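Local coordinates for CRISPR-associated protein,CRISPR-associated endonuclease Cas9 (Corynebacterium diphtheriae, PDB 6JOO) that serves bacterial CRISPR immunity as an RNA-guided, magnesium-dependent endonuclease, cutting invading double-stranded DNA in its natural form with a RuvC-like and an HNH nuclease domain, at residues Pro763-Met767 against Val892-Ser897; Asp821-Asp826 against Asn900-Arg906; Ser857-Arg862 against Pro886-Val892. All blocks are in the same frame, centred on the assembly; numbering follows the deposited sequence.

Interaction 1: Pro763-Met767 against Val892-Ser897; sequences PAFAM and VNKLFS. With nucleotides of chain D.
N893 OD1 accepts the backbone N-H of F765 in a nearly straight bond, 3.0 Å from F765 N to N893 OD1 with 168° at the hydrogen. The donor does not sit on a lone pair of the amide oxygen but stands above its carbonyl plane. With CG anti to the backbone N (chi1 -176°), N893 throws its amide off the flank of the helix and across to the strand, where A764 CB also rests 3.5 Å from N893 OD1. The bond illustrates how a helix can satisfy a strand edge. Strand 764-771 is outermost in a three-stranded antiparallel sheet, and A764 and A766 pair with I757 and Y755 of strand 749-757, so the amide of F765 faces the other way and meets a side chain instead of another strand. The contact thereby joins the Topo-homology region to helix 892-898 of the C-terminal domain, both in the C-terminal Cas9 part of this engineered chain. Beside this bond the two phenylalanines meet without stacking. F896 CB lies over one face of the F765 ring, a CH-pi contact 4.0 Å from CB to the ring centroid, while the F896 ring itself turns away and offers its edge to F765 CB. S897 OG approaches the rim of the F765 ring in its plane, 3.3 Å from F765 CD2. At the start of the helix V892 lies against the strand with both methyls: CG1 abuts F765 O, and V892 CG2 reaches the selenium of selenomethionine M767 at 3.8 Å, the two side chains crossing at about a right angle. On the side of the helix turned from the strand, the extended K894 puts its NZ 2.8 Å from OP1 of DA2 of chain D, with a weak bond to O3' of DC1 of the same chain.

Interaction 2: Asp821-Asp826 against Asn900-Arg906; sequences DELVVD and NVTVVRR
V904 meets V824 at a slant on the same face of the sheet, with V904 CG2 3.6 Å from V824 CG2, while its other methyl, CG1, is packed over one face of the R906 guanidinium near the rim. That guanidinium is gripped by E822 side-on: R906 NE binds E822 OE1 at 2.9 Å and R906 NH2 binds E822 OE2 at 2.7 Å, both on the syn sides of the carboxylate. E822 carries CG anti to its backbone N (chi1 168°) and continues extended, which brings the carboxylate past V904 CB to the arginine; the two flat groups are turned 31° apart. A second pair repeats the scheme one residue earlier in each segment. R905 bends at chi2 so that NE meets D821 OD1 at 2.8 Å and NH1 meets D821 OD2, and V903 CG1 sits over one face of this guanidinium, toward the rim. V903 and V904 point to opposite faces of the sheet, so a valine methyl borders each guanidinium on its own side. Two bonds per pair hold each guanidinium against rotation. R905 NH2 also donates to V922 O, and R905 makes a cation-pi contact with W816; R906 NH1 donates to G910 O. Ordinary antiparallel pairing follows toward N900: V824 and T902 exchange both backbone bonds, V824 N to T902 O at 2.9 Å, and V904 N donates to E822 O. L823 and V903, a non-hydrogen-bonded pair, run alongside one another, with L823 CD2 3.8 Å from V903 CG2. Strands 822-824 and 902-904 lie inside the five-stranded antiparallel sheet of the C-terminal domain, flanked by strands 847-855 and 924-925 respectively; L895 of helix 892-898 packs on V825 and V901, and F896 on V901.

Interaction 3: Ser857-Arg862 against Pro886-Val892; sequences SKLRLR and PGWLPAV. With nucleotides of chain C; nucleotides of chain D.
R860 and L889 extend next to each other in the same direction, R860 CG touching L889 CD2 at 3.8 Å, where 886-892 passes along an outermost strand of the five-stranded antiparallel sheet in the C-terminal domain. The segment is irregular, yet it mimics a further strand: L861 N donates to W888 O at 2.8 Å, L859 N to P890 O, and V892 N to S857 O. L861 crosses P890 at about a right angle, its CD1 3.9 Å from P890 CG, and the same proline lays CB over one face of the W888 ring, towards its rim. The arginines reach DNA. R860 bends at chi3 (-71°); its NH1 uses an in-plane lone pair of P886 O at 3.0 Å, though the bond is bent and the oxygen lies off the guanidinium plane. O5' of DG2 of chain C lies over the centre of the guanidinium. R860 NE binds OP2 of DG3 of chain C at 2.9 Å, while R860 NH2 comes 2.8 Å from N7 of the same nucleotide, a close approach consistent with a part in PAM recognition. R862, extended as far as NE, presents its edge to the DG2 phosphate of chain C, NH1 to OP1 and NH2 to OP2, while D851 forms a salt bridge with NH1. A891, at the N-cap position before helix 892-898, donates from N to OP2 of DA2 of chain D at 3.1 Å.

Interactions 1 and 3 meet at V892, their centres about 12 Å apart, and share apolar packing: L895 CD2 lies 3.6 Å from L859 CD1, and M767 CE 3.5 Å from L859 CD2. Interaction 2, with its centre about 15 Å from that of interaction 1, closes on the same helix, L895 CD1 standing 3.6 Å from V825 CG1. Interactions 2 and 3, centres about 14 Å apart, reach the same sheet, with V825 CG1 4.0 Å from W888 CH2. L895 thus ties all three together. They differ in their contact with DNA: K894 and A891 take different oxygens of the DA2 phosphate of chain D, the arginines of 857-862 bind chain C, and interaction 2 keeps its nearest atom about 5 Å from nucleic acid.

Interaction 1: Pro763-Met767 against Val892-Ser897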
loop_
_atom_site.group_PDB
_atom_site.type_symbol
_atom_site.label_atom_id
_atom_site.label_comp_id
_atom_site.label_asym_id
_atom_site.label_seq_id
_atom_site.Cartn_x
_atom_site.Cartn_y
_atom_site.Cartn_z
ATOM N N PRO A 763 -14.798 0.896 43.324
ATOM C CA PRO A 763 -14.775 0.482 41.917
ATOM C C PRO A 763 -13.704 1.231 41.135
ATOM O O PRO A 763 -13.678 2.464 41.107
ATOM C CB PRO A 763 -16.187 0.825 41.425
ATOM C CG PRO A 763 -16.703 1.832 42.403
ATOM C CD PRO A 763 -16.106 1.447 43.716
ATOM N N ALA A 764 -12.814 0.469 40.502
ATOM C CA ALA A 764 -11.732 1.005 39.692
ATOM C C ALA A 764 -11.899 0.566 38.242
ATOM O O ALA A 764 -12.618 -0.392 37.940
ATOM C CB ALA A 764 -10.364 0.551 40.220
ATOM N N PHE A 765 -11.216 1.272 37.343
ATOM C CA PHE A 765 -11.294 1.015 35.911
ATOM C C PHE A 765 -9.910 0.676 35.375
ATOM O O PHE A 765 -8.952 1.422 35.595
ATOM C CB PHE A 765 -11.875 2.220 35.167
ATOM C CG PHE A 765 -13.282 2.559 35.569
ATOM C CD1 PHE A 765 -14.353 1.884 35.013
ATOM C CD2 PHE A 765 -13.533 3.554 36.499
ATOM C CE1 PHE A 765 -15.650 2.192 35.377
ATOM C CE2 PHE A 765 -14.827 3.868 36.868
ATOM C CZ PHE A 765 -15.886 3.185 36.305
ATOM N N ALA A 766 -9.815 -0.448 34.677
ATOM C CA ALA A 766 -8.584 -0.923 34.069
ATOM C C ALA A 766 -8.799 -1.115 32.573
ATOM O O ALA A 766 -9.916 -1.004 32.059
ATOM C CB ALA A 766 -8.120 -2.235 34.714
HETATM N N MSE A 767 -7.712 -1.436 31.880
HETATM C CA MSE A 767 -7.731 -1.518 30.426
HETATM C C MSE A 767 -6.906 -2.696 29.923
HETATM O O MSE A 767 -5.813 -2.961 30.423
HETATM C CB MSE A 767 -7.209 -0.213 29.831
HETATM C CG MSE A 767 -7.029 -0.228 28.331
HETATM SE SE MSE A 767 -5.846 1.202 27.745
HETATM C CE MSE A 767 -7.010 1.994 26.405
ATOM N N VAL A 892 -5.897 5.453 32.990
ATOM C CA VAL A 892 -7.213 4.908 32.675
ATOM C C VAL A 892 -8.118 4.939 33.900
ATOM O O VAL A 892 -9.295 5.312 33.810
ATOM C CB VAL A 892 -7.064 3.487 32.103
ATOM C CG1 VAL A 892 -8.376 2.720 32.197
ATOM C CG2 VAL A 892 -6.571 3.558 30.663
ATOM N N ASN A 893 -7.586 4.560 35.065
ATOM C CA ASN A 893 -8.413 4.524 36.268
ATOM C C ASN A 893 -8.809 5.925 36.712
ATOM O O ASN A 893 -9.958 6.153 37.109
ATOM C CB ASN A 893 -7.684 3.796 37.395
ATOM C CG ASN A 893 -8.541 3.655 38.635
ATOM O OD1 ASN A 893 -9.767 3.612 38.545
ATOM N ND2 ASN A 893 -7.904 3.594 39.800
ATOM N N LYS A 894 -7.877 6.877 36.654
ATOM C CA LYS A 894 -8.200 8.245 37.042
ATOM C C LYS A 894 -9.201 8.867 36.076
ATOM O O LYS A 894 -10.138 9.556 36.496
ATOM C CB LYS A 894 -6.924 9.084 37.109
ATOM C CG LYS A 894 -7.116 10.487 37.661
ATOM C CD LYS A 894 -5.838 11.304 37.525
ATOM C CE LYS A 894 -5.948 12.632 38.263
ATOM N NZ LYS A 894 -4.746 13.485 38.030
ATOM N N LEU A 895 -9.027 8.614 34.777
ATOM C CA LEU A 895 -9.869 9.243 33.764
ATOM C C LEU A 895 -11.313 8.766 33.862
ATOM O O LEU A 895 -12.249 9.571 33.814
ATOM C CB LEU A 895 -9.304 8.952 32.373
ATOM C CG LEU A 895 -10.154 9.336 31.163
ATOM C CD1 LEU A 895 -10.234 10.840 31.019
ATOM C CD2 LEU A 895 -9.603 8.710 29.895
ATOM N N PHE A 896 -11.515 7.457 33.991
ATOM C CA PHE A 896 -12.863 6.909 33.949
ATOM C C PHE A 896 -13.581 7.045 35.283
ATOM O O PHE A 896 -14.817 7.028 35.322
ATOM C CB PHE A 896 -12.813 5.444 33.518
ATOM C CG PHE A 896 -12.488 5.258 32.067
ATOM C CD1 PHE A 896 -13.018 6.114 31.118
ATOM C CD2 PHE A 896 -11.644 4.242 31.650
ATOM C CE1 PHE A 896 -12.727 5.953 29.783
ATOM C CE2 PHE A 896 -11.345 4.079 30.312
ATOM C CZ PHE A 896 -11.887 4.937 29.378
ATOM N N SER A 897 -12.833 7.187 36.374
ATOM C CA SER A 897 -13.465 7.292 37.683
ATOM C C SER A 897 -14.031 8.685 37.916
ATOM O O SER A 897 -15.134 8.830 38.453
ATOM C CB SER A 897 -12.464 6.924 38.774
ATOM O OG SER A 897 -11.952 5.619 38.564
ATOM P P DA D 2 -2.398 11.582 35.817
ATOM O OP1 DA D 2 -3.306 12.748 35.756
ATOM O OP2 DA D 2 -2.541 10.467 34.853
ATOM O "O5'" DA D 2 -0.901 12.120 35.719
ATOM C "C5'" DA D 2 -0.534 13.322 36.366
ATOM C "C4'" DA D 2 0.956 13.566 36.219
ATOM O "O4'" DA D 2 1.676 12.362 36.568
ATOM C "C3'" DA D 2 1.411 13.950 34.811
ATOM O "O3'" DA D 2 2.033 15.220 34.838
ATOM C "C2'" DA D 2 2.393 12.844 34.394
ATOM C "C1'" DA D 2 2.785 12.207 35.718
ATOM N N9 DA D 2 3.063 10.774 35.611
ATOM C C8 DA D 2 2.140 9.770 35.576
ATOM N N7 DA D 2 2.661 8.572 35.482
ATOM C C5 DA D 2 4.024 8.801 35.454
ATOM C C6 DA D 2 5.128 7.930 35.365
ATOM N N6 DA D 2 5.010 6.600 35.280
ATOM N N1 DA D 2 6.360 8.479 35.362
ATOM C C2 DA D 2 6.470 9.811 35.446
ATOM N N3 DA D 2 5.507 10.731 35.534
ATOM C C4 DA D 2 4.295 10.154 35.535
ATOM O "O5'" DC D 1 -3.526 7.199 39.587
ATOM C "C5'" DC D 1 -3.349 8.105 38.503
ATOM C "C4'" DC D 1 -2.328 9.172 38.852
ATOM O "O4'" DC D 1 -1.222 8.571 39.554
ATOM C "C3'" DC D 1 -1.706 9.867 37.660
ATOM O "O3'" DC D 1 -2.501 10.972 37.296
ATOM C "C2'" DC D 1 -0.343 10.316 38.194
ATOM C "C1'" DC D 1 -0.036 9.300 39.298
ATOM N N1 DC D 1 1.050 8.332 38.954
ATOM C C2 DC D 1 2.369 8.780 38.802
ATOM O O2 DC D 1 2.622 9.982 38.948
ATOM N N3 DC D 1 3.337 7.879 38.498
ATOM C C4 DC D 1 3.027 6.591 38.351
ATOM N N4 DC D 1 4.014 5.740 38.051
ATOM C C5 DC D 1 1.693 6.115 38.506
ATOM C C6 DC D 1 0.747 7.010 38.806
#

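Interaction 2: Asp821-Asp826 against Asn900-Arg906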
loop_
_atom_site.group_PDB
_atom_site.type_symbol
_atom_site.label_atom_id
_atom_site.label_comp_id
_atom_site.label_asym_id
_atom_site.label_seq_id
_atom_site.Cartn_x
_atom_site.Cartn_y
_atom_site.Cartn_z
ATOM N N ASP A 821 -11.440 6.809 18.101
ATOM C CA ASP A 821 -12.715 6.935 18.788
ATOM C C ASP A 821 -12.798 8.293 19.469
ATOM O O ASP A 821 -11.798 8.838 19.948
ATOM C CB ASP A 821 -12.900 5.822 19.822
ATOM C CG ASP A 821 -14.024 4.867 19.459
ATOM O OD1 ASP A 821 -14.948 5.287 18.726
ATOM O OD2 ASP A 821 -13.987 3.698 19.902
ATOM N N GLU A 822 -14.008 8.833 19.508
ATOM C CA GLU A 822 -14.280 10.142 20.080
ATOM C C GLU A 822 -14.770 9.993 21.514
ATOM O O GLU A 822 -15.673 9.196 21.789
ATOM C CB GLU A 822 -15.320 10.890 19.246
ATOM C CG GLU A 822 -15.876 12.147 19.907
ATOM C CD GLU A 822 -16.930 12.831 19.056
ATOM O OE1 GLU A 822 -17.108 12.430 17.886
ATOM O OE2 GLU A 822 -17.581 13.771 19.559
ATOM N N LEU A 823 -14.183 10.770 22.419
ATOM C CA LEU A 823 -14.571 10.775 23.820
ATOM C C LEU A 823 -15.087 12.149 24.217
ATOM O O LEU A 823 -14.633 13.173 23.700
ATOM C CB LEU A 823 -13.405 10.410 24.739
ATOM C CG LEU A 823 -12.669 9.098 24.510
ATOM C CD1 LEU A 823 -11.581 8.953 25.553
ATOM C CD2 LEU A 823 -13.632 7.927 24.557
ATOM N N VAL A 824 -16.029 12.159 25.155
ATOM C CA VAL A 824 -16.438 13.368 25.861
ATOM C C VAL A 824 -15.944 13.232 27.293
ATOM O O VAL A 824 -16.282 12.261 27.980
ATOM C CB VAL A 824 -17.959 13.578 25.805
ATOM C CG1 VAL A 824 -18.353 14.819 26.578
ATOM C CG2 VAL A 824 -18.416 13.690 24.368
ATOM N N VAL A 825 -15.125 14.186 27.737
ATOM C CA VAL A 825 -14.430 14.098 29.015
ATOM C C VAL A 825 -14.668 15.371 29.814
ATOM O O VAL A 825 -14.591 16.479 29.273
ATOM C CB VAL A 825 -12.916 13.868 28.819
ATOM C CG1 VAL A 825 -12.206 13.787 30.162
ATOM C CG2 VAL A 825 -12.663 12.613 27.994
ATOM N N ASP A 826 -14.945 15.208 31.109
ATOM C CA ASP A 826 -15.046 16.322 32.051
ATOM C C ASP A 826 -13.669 16.514 32.675
ATOM O O ASP A 826 -13.266 15.762 33.566
ATOM C CB ASP A 826 -16.118 16.043 33.101
ATOM C CG ASP A 826 -16.264 17.168 34.118
ATOM O OD1 ASP A 826 -15.747 18.280 33.877
ATOM O OD2 ASP A 826 -16.899 16.929 35.168
ATOM N N ASN A 900 -16.121 11.294 33.928
ATOM C CA ASN A 900 -17.471 11.195 33.377
ATOM C C ASN A 900 -17.418 11.074 31.853
ATOM O O ASN A 900 -17.948 11.901 31.111
ATOM C CB ASN A 900 -18.314 12.395 33.817
ATOM C CG ASN A 900 -19.799 12.136 33.707
ATOM O OD1 ASN A 900 -20.271 11.034 33.987
ATOM N ND2 ASN A 900 -20.545 13.154 33.299
ATOM N N VAL A 901 -16.746 10.020 31.401
ATOM C CA VAL A 901 -16.376 9.855 30.001
ATOM C C VAL A 901 -17.472 9.104 29.259
ATOM O O VAL A 901 -18.022 8.118 29.763
ATOM C CB VAL A 901 -15.023 9.125 29.881
ATOM C CG1 VAL A 901 -14.656 8.897 28.421
ATOM C CG2 VAL A 901 -13.928 9.905 30.594
ATOM N N THR A 902 -17.787 9.577 28.053
ATOM C CA THR A 902 -18.744 8.943 27.157
ATOM C C THR A 902 -18.079 8.721 25.807
ATOM O O THR A 902 -17.485 9.649 25.246
ATOM C CB THR A 902 -20.003 9.800 26.981
ATOM O OG1 THR A 902 -20.509 10.184 28.264
ATOM C CG2 THR A 902 -21.078 9.025 26.239
ATOM N N VAL A 903 -18.172 7.499 25.298
ATOM C CA VAL A 903 -17.647 7.147 23.984
ATOM C C VAL A 903 -18.717 7.454 22.945
ATOM O O VAL A 903 -19.846 6.963 23.044
ATOM C CB VAL A 903 -17.239 5.665 23.943
ATOM C CG1 VAL A 903 -16.581 5.309 22.620
ATOM C CG2 VAL A 903 -16.326 5.337 25.111
ATOM N N VAL A 904 -18.367 8.262 21.947
ATOM C CA VAL A 904 -19.330 8.818 21.002
ATOM C C VAL A 904 -19.075 8.223 19.624
ATOM O O VAL A 904 -17.977 8.369 19.071
ATOM C CB VAL A 904 -19.253 10.352 20.966
ATOM C CG1 VAL A 904 -20.282 10.925 20.009
ATOM C CG2 VAL A 904 -19.453 10.909 22.356
ATOM N N ARG A 905 -20.088 7.558 19.070
ATOM C CA ARG A 905 -20.065 7.051 17.705
ATOM C C ARG A 905 -21.142 7.764 16.900
ATOM O O ARG A 905 -22.228 8.043 17.416
ATOM C CB ARG A 905 -20.288 5.535 17.658
ATOM C CG ARG A 905 -19.040 4.697 17.907
ATOM C CD ARG A 905 -18.550 4.781 19.348
ATOM N NE ARG A 905 -17.314 4.026 19.544
ATOM C CZ ARG A 905 -17.242 2.841 20.145
ATOM N NH1 ARG A 905 -16.071 2.231 20.274
ATOM N NH2 ARG A 905 -18.340 2.269 20.622
ATOM N N ARG A 906 -20.843 8.058 15.637
ATOM C CA ARG A 906 -21.719 8.872 14.807
ATOM C C ARG A 906 -22.006 8.179 13.480
ATOM O O ARG A 906 -21.279 7.280 13.051
ATOM C CB ARG A 906 -21.113 10.258 14.537
ATOM C CG ARG A 906 -20.663 11.003 15.784
ATOM C CD ARG A 906 -20.036 12.352 15.447
ATOM N NE ARG A 906 -19.631 13.079 16.646
ATOM C CZ ARG A 906 -20.447 13.833 17.376
ATOM N NH1 ARG A 906 -21.720 13.957 17.029
ATOM N NH2 ARG A 906 -19.990 14.459 18.453
#

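Interaction 3: Ser857-Arg862 against Pro886-Val892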
loop_
_atom_site.group_PDB
_atom_site.type_symbol
_atom_site.label_atom_id
_atom_site.label_comp_id
_atom_site.label_asym_id
_atom_site.label_seq_id
_atom_site.Cartn_x
_atom_site.Cartn_y
_atom_site.Cartn_z
ATOM N N SER A 857 -1.722 1.185 31.272
ATOM C CA SER A 857 -2.590 1.882 32.210
ATOM C C SER A 857 -2.885 3.317 31.797
ATOM O O SER A 857 -3.512 4.049 32.573
ATOM C CB SER A 857 -1.960 1.880 33.610
ATOM O OG SER A 857 -0.635 2.374 33.554
ATOM N N LYS A 858 -2.456 3.742 30.610
ATOM C CA LYS A 858 -2.590 5.124 30.179
ATOM C C LYS A 858 -3.113 5.175 28.756
ATOM O O LYS A 858 -2.778 4.329 27.926
ATOM C CB LYS A 858 -1.258 5.880 30.251
ATOM C CG LYS A 858 -0.780 6.153 31.654
ATOM C CD LYS A 858 0.632 6.700 31.663
ATOM C CE LYS A 858 0.979 7.253 33.034
ATOM N NZ LYS A 858 0.610 6.308 34.125
ATOM N N LEU A 859 -3.935 6.183 28.493
ATOM C CA LEU A 859 -4.435 6.500 27.167
ATOM C C LEU A 859 -3.616 7.624 26.553
ATOM O O LEU A 859 -3.000 8.427 27.256
ATOM C CB LEU A 859 -5.900 6.920 27.231
ATOM C CG LEU A 859 -6.930 5.823 27.032
ATOM C CD1 LEU A 859 -8.286 6.331 27.462
ATOM C CD2 LEU A 859 -6.944 5.427 25.570
ATOM N N ARG A 860 -3.628 7.686 25.224
ATOM C CA ARG A 860 -3.060 8.812 24.490
ATOM C C ARG A 860 -4.208 9.571 23.839
ATOM O O ARG A 860 -4.783 9.106 22.850
ATOM C CB ARG A 860 -2.048 8.355 23.441
ATOM C CG ARG A 860 -1.288 9.520 22.812
ATOM C CD ARG A 860 -0.595 9.143 21.508
ATOM N NE ARG A 860 0.547 8.255 21.704
ATOM C CZ ARG A 860 1.810 8.663 21.781
ATOM N NH1 ARG A 860 2.097 9.954 21.680
ATOM N NH2 ARG A 860 2.784 7.779 21.956
ATOM N N LEU A 861 -4.531 10.738 24.387
ATOM C CA LEU A 861 -5.638 11.552 23.914
ATOM C C LEU A 861 -5.137 12.908 23.442
ATOM O O LEU A 861 -4.175 13.459 23.980
ATOM C CB LEU A 861 -6.690 11.752 25.006
ATOM C CG LEU A 861 -7.169 10.494 25.726
ATOM C CD1 LEU A 861 -8.242 10.848 26.744
ATOM C CD2 LEU A 861 -7.682 9.466 24.729
ATOM N N ARG A 862 -5.816 13.448 22.438
ATOM C CA ARG A 862 -5.555 14.755 21.885
ATOM C C ARG A 862 -6.892 15.480 21.691
ATOM O O ARG A 862 -7.926 14.832 21.555
ATOM C CB ARG A 862 -4.817 14.670 20.540
ATOM C CG ARG A 862 -3.366 14.250 20.662
ATOM C CD ARG A 862 -2.611 14.509 19.366
ATOM N NE ARG A 862 -1.216 14.083 19.442
ATOM C CZ ARG A 862 -0.781 12.885 19.064
ATOM N NH1 ARG A 862 -1.635 11.993 18.582
ATOM N NH2 ARG A 862 0.506 12.579 19.164
ATOM N N PRO A 886 3.512 14.536 23.147
ATOM C CA PRO A 886 2.845 13.263 22.858
ATOM C C PRO A 886 1.338 13.288 23.090
ATOM O O PRO A 886 0.668 12.292 22.825
ATOM C CB PRO A 886 3.510 12.311 23.847
ATOM C CG PRO A 886 3.731 13.171 25.049
ATOM C CD PRO A 886 4.028 14.567 24.528
ATOM N N GLY A 887 0.820 14.405 23.586
ATOM C CA GLY A 887 -0.591 14.530 23.891
ATOM C C GLY A 887 -0.878 14.257 25.354
ATOM O O GLY A 887 0.001 13.923 26.154
ATOM N N TRP A 888 -2.150 14.420 25.699
ATOM C CA TRP A 888 -2.606 14.105 27.044
ATOM C C TRP A 888 -2.517 12.602 27.272
ATOM O O TRP A 888 -3.023 11.812 26.469
ATOM C CB TRP A 888 -4.037 14.599 27.246
ATOM C CG TRP A 888 -4.528 14.484 28.657
ATOM C CD1 TRP A 888 -3.769 14.339 29.780
ATOM C CD2 TRP A 888 -5.893 14.498 29.096
ATOM N NE1 TRP A 888 -4.575 14.266 30.891
ATOM C CE2 TRP A 888 -5.884 14.359 30.497
ATOM C CE3 TRP A 888 -7.124 14.614 28.439
ATOM C CZ2 TRP A 888 -7.054 14.333 31.254
ATOM C CZ3 TRP A 888 -8.285 14.587 29.193
ATOM C CH2 TRP A 888 -8.241 14.447 30.585
ATOM N N LEU A 889 -1.861 12.210 28.365
ATOM C CA LEU A 889 -1.591 10.810 28.685
ATOM C C LEU A 889 -2.221 10.468 30.032
ATOM O O LEU A 889 -1.511 10.154 30.998
ATOM C CB LEU A 889 -0.088 10.530 28.699
ATOM C CG LEU A 889 0.675 10.903 27.421
ATOM C CD1 LEU A 889 2.176 10.693 27.574
ATOM C CD2 LEU A 889 0.154 10.113 26.233
ATOM N N PRO A 890 -3.549 10.501 30.128
ATOM C CA PRO A 890 -4.194 10.263 31.421
ATOM C C PRO A 890 -4.156 8.796 31.807
ATOM O O PRO A 890 -4.108 7.905 30.957
ATOM C CB PRO A 890 -5.631 10.733 31.186
ATOM C CG PRO A 890 -5.857 10.464 29.744
ATOM C CD PRO A 890 -4.539 10.666 29.049
ATOM N N ALA A 891 -4.171 8.551 33.113
ATOM C CA ALA A 891 -4.325 7.189 33.599
ATOM C C ALA A 891 -5.755 6.720 33.376
ATOM O O ALA A 891 -6.709 7.484 33.547
ATOM C CB ALA A 891 -3.962 7.098 35.080
ATOM N N VAL A 892 -5.897 5.453 32.990
ATOM C CA VAL A 892 -7.213 4.908 32.675
ATOM C C VAL A 892 -8.118 4.939 33.900
ATOM O O VAL A 892 -9.295 5.312 33.810
ATOM C CB VAL A 892 -7.064 3.487 32.103
ATOM C CG1 VAL A 892 -8.376 2.720 32.197
ATOM C CG2 VAL A 892 -6.571 3.558 30.663
ATOM P P DG C 2 0.842 9.343 18.023
ATOM O OP1 DG C 2 -0.634 9.340 18.139
ATOM O OP2 DG C 2 1.644 10.243 18.885
ATOM O "O5'" DG C 2 1.387 7.846 18.186
ATOM C "C5'" DG C 2 0.668 6.763 17.612
ATOM C "C4'" DG C 2 1.483 5.482 17.660
ATOM O "O4'" DG C 2 2.775 5.718 17.057
ATOM C "C3'" DG C 2 1.779 4.952 19.054
ATOM O "O3'" DG C 2 0.724 4.093 19.486
ATOM C "C2'" DG C 2 3.072 4.176 18.833
ATOM C "C1'" DG C 2 3.776 5.006 17.760
ATOM N N9 DG C 2 4.753 5.967 18.279
ATOM C C8 DG C 2 4.572 7.317 18.469
ATOM N N7 DG C 2 5.629 7.924 18.935
ATOM C C5 DG C 2 6.575 6.916 19.057
ATOM C C6 DG C 2 7.914 6.971 19.509
ATOM O O6 DG C 2 8.552 7.957 19.905
ATOM N N1 DG C 2 8.520 5.720 19.474
ATOM C C2 DG C 2 7.911 4.565 19.054
ATOM N N2 DG C 2 8.658 3.454 19.090
ATOM N N3 DG C 2 6.657 4.498 18.626
ATOM C C4 DG C 2 6.051 5.705 18.655
ATOM P P DA D 2 -2.398 11.582 35.817
ATOM O OP1 DA D 2 -3.306 12.748 35.756
ATOM O OP2 DA D 2 -2.541 10.467 34.853
ATOM O "O5'" DA D 2 -0.901 12.120 35.719
ATOM C "C5'" DA D 2 -0.534 13.322 36.366
ATOM C "C4'" DA D 2 0.956 13.566 36.219
ATOM O "O4'" DA D 2 1.676 12.362 36.568
ATOM C "C3'" DA D 2 1.411 13.950 34.811
ATOM O "O3'" DA D 2 2.033 15.220 34.838
ATOM C "C2'" DA D 2 2.393 12.844 34.394
ATOM C "C1'" DA D 2 2.785 12.207 35.718
ATOM N N9 DA D 2 3.063 10.774 35.611
ATOM C C8 DA D 2 2.140 9.770 35.576
ATOM N N7 DA D 2 2.661 8.572 35.482
ATOM C C5 DA D 2 4.024 8.801 35.454
ATOM C C6 DA D 2 5.128 7.930 35.365
ATOM N N6 DA D 2 5.010 6.600 35.280
ATOM N N1 DA D 2 6.360 8.479 35.362
ATOM C C2 DA D 2 6.470 9.811 35.446
ATOM N N3 DA D 2 5.507 10.731 35.534
ATOM C C4 DA D 2 4.295 10.154 35.535
ATOM P P DG C 3 0.367 3.966 21.049
ATOM O OP1 DG C 3 -0.839 3.114 21.172
ATOM O OP2 DG C 3 0.334 5.335 21.603
ATOM O "O5'" DG C 3 1.646 3.234 21.690
ATOM C "C5'" DG C 3 1.797 1.814 21.601
ATOM C "C4'" DG C 3 3.265 1.408 21.721
ATOM O "O4'" DG C 3 4.089 2.432 21.139
ATOM C "C3'" DG C 3 3.767 1.202 23.144
ATOM O "O3'" DG C 3 3.790 -0.182 23.431
ATOM C "C2'" DG C 3 5.186 1.773 23.146
ATOM C "C1'" DG C 3 5.290 2.579 21.854
ATOM N N9 DG C 3 5.499 3.999 22.083
ATOM C C8 DG C 3 4.544 4.984 22.062
ATOM N N7 DG C 3 5.020 6.171 22.304
ATOM C C5 DG C 3 6.379 5.960 22.499
ATOM C C6 DG C 3 7.413 6.880 22.796
ATOM O O6 DG C 3 7.331 8.106 22.951
ATOM N N1 DG C 3 8.645 6.248 22.911
ATOM C C2 DG C 3 8.853 4.900 22.758
ATOM N N2 DG C 3 10.113 4.475 22.904
ATOM N N3 DG C 3 7.894 4.027 22.482
ATOM C C4 DG C 3 6.688 4.626 22.366
#